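Local atomic coordinates of response regulator receiver (Brucella melitensis biovar Abortus, PDB entry 4G97), a protein that probably acts in the general stress response, with a phosphorylation-controlled receiver domain releasing a sigma-like domain that sequesters an anti-sigma factor. Residues A[135-140]-A[248-253]; A[97-102]-A[128-133]. All blocks are in the same frame, centred on the assembly; numbering follows the deposited sequence.

Interaction 1 (A[135-140]-A[248-253]); sequences SRQVAT and ALISQA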
loop_
_atom_site.group_PDB
_atom_site.type_symbol
_atom_site.label_atom_id
_atom_site.label_comp_id
_atom_site.label_asym_id
_atom_site.label_seq_id
_atom_site.Cartn_x
_atom_site.Cartn_y
_atom_site.Cartn_z
ATOM N N SER A 135 -8.636 -4.706 11.438
ATOM C CA SER A 135 -10.026 -5.165 11.237
ATOM C C SER A 135 -11.062 -4.134 11.707
ATOM O O SER A 135 -12.231 -4.207 11.316
ATOM C CB SER A 135 -10.261 -6.506 11.923
ATOM N N ARG A 136 -10.623 -3.166 12.524
ATOM C CA ARG A 136 -11.467 -2.096 13.046
ATOM C C ARG A 136 -11.127 -0.797 12.293
ATOM O O ARG A 136 -10.112 -0.150 12.551
ATOM C CB ARG A 136 -11.309 -1.996 14.579
ATOM C CG ARG A 136 -12.051 -0.852 15.245
ATOM C CD ARG A 136 -11.031 0.151 15.750
ATOM N NE ARG A 136 -11.638 1.286 16.442
ATOM C CZ ARG A 136 -12.126 2.367 15.841
ATOM N NH1 ARG A 136 -12.120 2.461 14.516
ATOM N NH2 ARG A 136 -12.642 3.351 16.559
ATOM N N GLN A 137 -11.940 -0.483 11.288
ATOM C CA GLN A 137 -11.736 0.690 10.440
ATOM C C GLN A 137 -12.959 1.588 10.548
ATOM O O GLN A 137 -14.066 1.086 10.717
ATOM C CB GLN A 137 -11.519 0.250 8.974
ATOM C CG GLN A 137 -10.266 -0.617 8.765
ATOM C CD GLN A 137 -10.156 -1.233 7.390
ATOM O OE1 GLN A 137 -10.765 -0.775 6.427
ATOM N NE2 GLN A 137 -9.271 -2.223 7.237
ATOM N N VAL A 138 -12.759 2.919 10.467
ATOM C CA VAL A 138 -13.866 3.895 10.494
ATOM C C VAL A 138 -14.663 3.677 9.200
ATOM O O VAL A 138 -14.070 3.674 8.116
ATOM C CB VAL A 138 -13.351 5.359 10.626
ATOM C CG1 VAL A 138 -14.512 6.340 10.729
ATOM C CG2 VAL A 138 -12.422 5.508 11.838
ATOM N N ALA A 139 -15.986 3.456 9.314
ATOM C CA ALA A 139 -16.843 3.213 8.151
ATOM C C ALA A 139 -16.703 4.362 7.162
ATOM O O ALA A 139 -16.925 5.525 7.518
ATOM C CB ALA A 139 -18.301 3.024 8.580
ATOM N N THR A 140 -16.325 4.032 5.930
ATOM C CA THR A 140 -16.073 4.989 4.867
ATOM C C THR A 140 -16.902 4.687 3.637
ATOM O O THR A 140 -17.146 3.521 3.304
ATOM C CB THR A 140 -14.521 5.029 4.575
ATOM O OG1 THR A 140 -13.838 5.350 5.778
ATOM C CG2 THR A 140 -14.120 6.045 3.542
ATOM N N ALA A 248 -5.552 -4.501 4.412
ATOM C CA ALA A 248 -4.362 -3.851 4.951
ATOM C C ALA A 248 -4.146 -2.484 4.370
ATOM O O ALA A 248 -3.830 -1.565 5.117
ATOM C CB ALA A 248 -3.132 -4.711 4.699
ATOM N N LEU A 249 -4.275 -2.345 3.045
ATOM C CA LEU A 249 -4.041 -1.067 2.397
ATOM C C LEU A 249 -5.138 -0.044 2.668
ATOM O O LEU A 249 -4.821 1.124 2.831
ATOM C CB LEU A 249 -3.701 -1.212 0.929
ATOM C CG LEU A 249 -2.370 -1.942 0.667
ATOM C CD1 LEU A 249 -2.254 -2.320 -0.787
ATOM C CD2 LEU A 249 -1.169 -1.108 1.129
ATOM N N ILE A 250 -6.406 -0.491 2.805
ATOM C CA ILE A 250 -7.492 0.414 3.198
ATOM C C ILE A 250 -7.220 0.920 4.612
ATOM O O ILE A 250 -7.325 2.123 4.859
ATOM C CB ILE A 250 -8.917 -0.199 3.066
ATOM C CG1 ILE A 250 -9.243 -0.446 1.593
ATOM C CG2 ILE A 250 -9.971 0.758 3.691
ATOM C CD1 ILE A 250 -10.458 -1.336 1.384
ATOM N N SER A 251 -6.836 0.008 5.523
ATOM C CA SER A 251 -6.505 0.338 6.902
ATOM C C SER A 251 -5.395 1.406 6.964
ATOM O O SER A 251 -5.547 2.396 7.685
ATOM C CB SER A 251 -6.077 -0.911 7.665
ATOM O OG SER A 251 -5.709 -0.558 8.988
ATOM N N GLN A 252 -4.284 1.207 6.226
ATOM C CA GLN A 252 -3.200 2.197 6.190
ATOM C C GLN A 252 -3.688 3.535 5.658
ATOM O O GLN A 252 -3.371 4.570 6.236
ATOM C CB GLN A 252 -2.023 1.716 5.331
ATOM C CG GLN A 252 -1.233 0.578 5.935
ATOM C CD GLN A 252 -0.615 0.917 7.257
ATOM O OE1 GLN A 252 -1.070 0.452 8.278
ATOM N NE2 GLN A 252 0.456 1.693 7.269
ATOM N N ALA A 253 -4.445 3.523 4.556
ATOM C CA ALA A 253 -4.943 4.756 3.925
ATOM C C ALA A 253 -5.796 5.600 4.885
ATOM O O ALA A 253 -5.680 6.825 4.874
ATOM C CB ALA A 253 -5.732 4.434 2.668
HETATM O O HOH W 1 -7.544 0.284 10.817
#

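Interaction 2 (A[97-102]-A[128-133]); sequences QAFLLV and STASGE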
loop_
_atom_site.group_PDB
_atom_site.type_symbol
_atom_site.label_atom_id
_atom_site.label_comp_id
_atom_site.label_asym_id
_atom_site.label_seq_id
_atom_site.Cartn_x
_atom_site.Cartn_y
_atom_site.Cartn_z
ATOM N N GLN A 97 3.632 -2.784 10.662
ATOM C CA GLN A 97 4.755 -3.298 9.861
ATOM C C GLN A 97 4.615 -4.812 9.703
ATOM O O GLN A 97 4.797 -5.335 8.606
ATOM C CB GLN A 97 6.092 -3.003 10.547
ATOM C CG GLN A 97 6.441 -1.530 10.617
ATOM C CD GLN A 97 7.798 -1.298 11.214
ATOM O OE1 GLN A 97 8.769 -1.985 10.896
ATOM N NE2 GLN A 97 7.897 -0.286 12.062
ATOM N N ALA A 98 4.248 -5.507 10.801
ATOM C CA ALA A 98 4.105 -6.952 10.819
ATOM C C ALA A 98 2.995 -7.406 9.877
ATOM O O ALA A 98 3.221 -8.278 9.034
ATOM C CB ALA A 98 3.865 -7.435 12.251
ATOM N N PHE A 99 1.814 -6.774 9.968
ATOM C CA PHE A 99 0.674 -7.107 9.114
ATOM C C PHE A 99 0.970 -6.805 7.647
ATOM O O PHE A 99 0.617 -7.611 6.768
ATOM C CB PHE A 99 -0.593 -6.368 9.589
ATOM C CG PHE A 99 -1.869 -7.058 9.169
ATOM C CD1 PHE A 99 -2.462 -8.017 9.983
ATOM C CD2 PHE A 99 -2.477 -6.754 7.956
ATOM C CE1 PHE A 99 -3.628 -8.677 9.578
ATOM C CE2 PHE A 99 -3.647 -7.410 7.556
ATOM C CZ PHE A 99 -4.219 -8.360 8.373
ATOM N N LEU A 100 1.660 -5.672 7.376
ATOM C CA LEU A 100 2.016 -5.291 6.007
ATOM C C LEU A 100 2.938 -6.340 5.377
ATOM O O LEU A 100 2.673 -6.770 4.264
ATOM C CB LEU A 100 2.628 -3.879 5.923
ATOM C CG LEU A 100 1.664 -2.675 6.127
ATOM C CD1 LEU A 100 2.412 -1.381 6.002
ATOM C CD2 LEU A 100 0.528 -2.659 5.096
ATOM N N LEU A 101 3.954 -6.805 6.114
ATOM C CA LEU A 101 4.909 -7.826 5.637
ATOM C C LEU A 101 4.250 -9.120 5.221
ATOM O O LEU A 101 4.685 -9.736 4.250
ATOM C CB LEU A 101 6.012 -8.108 6.686
ATOM C CG LEU A 101 7.034 -6.987 6.916
ATOM C CD1 LEU A 101 7.807 -7.222 8.192
ATOM C CD2 LEU A 101 7.947 -6.793 5.707
ATOM N N VAL A 102 3.209 -9.539 5.955
ATOM C CA VAL A 102 2.482 -10.760 5.645
ATOM C C VAL A 102 1.349 -10.519 4.644
ATOM O O VAL A 102 1.350 -11.146 3.588
ATOM C CB VAL A 102 2.043 -11.586 6.901
ATOM C CG1 VAL A 102 3.252 -12.120 7.661
ATOM C CG2 VAL A 102 1.163 -10.771 7.835
ATOM N N SER A 128 -1.543 -10.231 16.180
ATOM C CA SER A 128 -2.882 -10.200 16.799
ATOM C C SER A 128 -3.309 -8.753 17.125
ATOM O O SER A 128 -4.460 -8.381 16.868
ATOM C CB SER A 128 -2.930 -11.074 18.054
ATOM O OG SER A 128 -3.895 -12.109 17.928
ATOM N N THR A 129 -2.366 -7.942 17.676
ATOM C CA THR A 129 -2.543 -6.517 18.009
ATOM C C THR A 129 -2.872 -5.755 16.711
ATOM O O THR A 129 -3.703 -4.838 16.726
ATOM C CB THR A 129 -1.263 -5.952 18.663
ATOM O OG1 THR A 129 -0.843 -6.814 19.718
ATOM C CG2 THR A 129 -1.447 -4.538 19.206
ATOM N N ALA A 130 -2.215 -6.162 15.597
ATOM C CA ALA A 130 -2.395 -5.613 14.255
ATOM C C ALA A 130 -3.752 -6.013 13.704
ATOM O O ALA A 130 -4.535 -5.136 13.346
ATOM C CB ALA A 130 -1.302 -6.118 13.332
ATOM N N SER A 131 -4.053 -7.337 13.683
ATOM C CA SER A 131 -5.322 -7.878 13.190
ATOM C C SER A 131 -6.548 -7.178 13.789
ATOM O O SER A 131 -7.507 -6.931 13.062
ATOM C CB SER A 131 -5.395 -9.388 13.383
ATOM O OG SER A 131 -6.066 -9.974 12.280
ATOM N N GLY A 132 -6.466 -6.804 15.071
ATOM C CA GLY A 132 -7.515 -6.076 15.779
ATOM C C GLY A 132 -7.651 -4.641 15.305
ATOM O O GLY A 132 -8.765 -4.171 15.050
ATOM N N GLU A 133 -6.508 -3.933 15.190
ATOM C CA GLU A 133 -6.449 -2.549 14.701
ATOM C C GLU A 133 -6.911 -2.491 13.247
ATOM O O GLU A 133 -7.814 -1.730 12.935
ATOM C CB GLU A 133 -5.017 -2.011 14.790
ATOM C CG GLU A 133 -4.733 -1.157 16.004
ATOM C CD GLU A 133 -3.253 -0.864 16.153
ATOM O OE1 GLU A 133 -2.734 -0.009 15.396
ATOM O OE2 GLU A 133 -2.603 -1.525 16.995
#

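Interaction 1 (A[135-140]-A[248-253])
Gln137 lays the end of its side chain across Ile250 and Ser251, joining the loop that leads into the receiver domain to the last helix of that domain. It reaches the helix because CG lies beside its backbone N (chi1 -62°) and the chain runs extended beyond it. Glutamine suits the place because its amide has two different ends: NE2 binds Ile134 O and, weakly, Lys247 O, while OE1 accepts a hydrogen bond from His164 NE2. These bonds hold the flat amide against the helix. Along the helix, Ala248 comes first and turns away from the loop. Its small methyl suits a face that lies close against helix 94-104. Ile250 points toward the loop, and its side chain crosses that of Gln137 at about a right angle. The branch that touches is CG2, which stands anti to the backbone N and meets Gln137 OE1 at 3.2 Å, a close van der Waals approach. Ser251 follows and meets two successive residues of the loop, directly and through a water. Its CB packs 3.5 Å from Gln137 NE2, while its OG lies 2.7 Å from a water that donates to Arg136 O at 3.1 Å. The same hydroxyl is hydrogen-bonded to Arg96 NH1, so a short hydroxyl suits the place, linking Arg96 and a bound water that reaches Arg136 O. Gln252 turns to the far side and binds Arg96 and Ala20. In the fold, helix 243-265 thus lies between the parallel sheet, where Ile250 and Ala253 touch Met187 of strand 187-191, and helix 94-104 of the sigma-like region, with the linker from helix 120-135 to strand 141-145 running past its side.

Interaction 2 (A[97-102]-A[128-133])
The shortest hydrogen bond in the two segments, Leu101 N to Gln97 O at 3.0 Å, belongs to the helix turn that presents Phe99 to Ala130 and Ser131. One residue further on, Val102 N is shared weakly between Ala98 O and Phe99 O. Across the contact there is no hydrogen bond. Phe99 carries it from helix 94-104: its CB meets Ala130 CB at 3.8 Å, and the ring carbon CD1 lies 4.0 Å from that same Ala130 CB. CG is roughly anti to the backbone N (chi1 -156°), which sends the ring along helix 120-135 to its next residue. There CE1 comes 3.9 Å from Ser131 OG, and both Ala130 and Ser131 approach the ring obliquely. Alanine suits its place because a lone methyl lets the backbones come near, with the CA atoms of Phe99 and Ala130 6.2 Å apart. Serine suits the border, being small enough to sit beside the ring while its position is partly exposed. Phe99 also touches Ile134, and Lys247 and Ala248 of helix 243-265; nearby, Glu133 and Arg96 form a long, weak ion pair. With van der Waals contact of the ring against a methyl and a hydroxyl doing the joining, segments 97-102 and 128-133 of this helix-turn-helix-related region are held by shape and burial of the phenyl ring, without directional bonds between them.

How the interactions relate
Read from the N terminus, helix 94-104 comes first, and interaction 2 closes a loop of 25 residues, including helix 109-116, when helix 120-135 returns to it. Interaction 1 opens only afterwards, at the end of that same helix, and closes over 107 residues that hold the strands of the receiver sheet. The two are therefore in series, neither nested nor crossed. In space they touch: Gln252 CG lies 3.8 Å from Leu100 CD2, and Ala248 CB lies 3.9 Å from Phe99 CD2. Together they tie the sigma-like helices to helix 243-265, consistent with a closed form in which the receiver domain covers the sigma-like one.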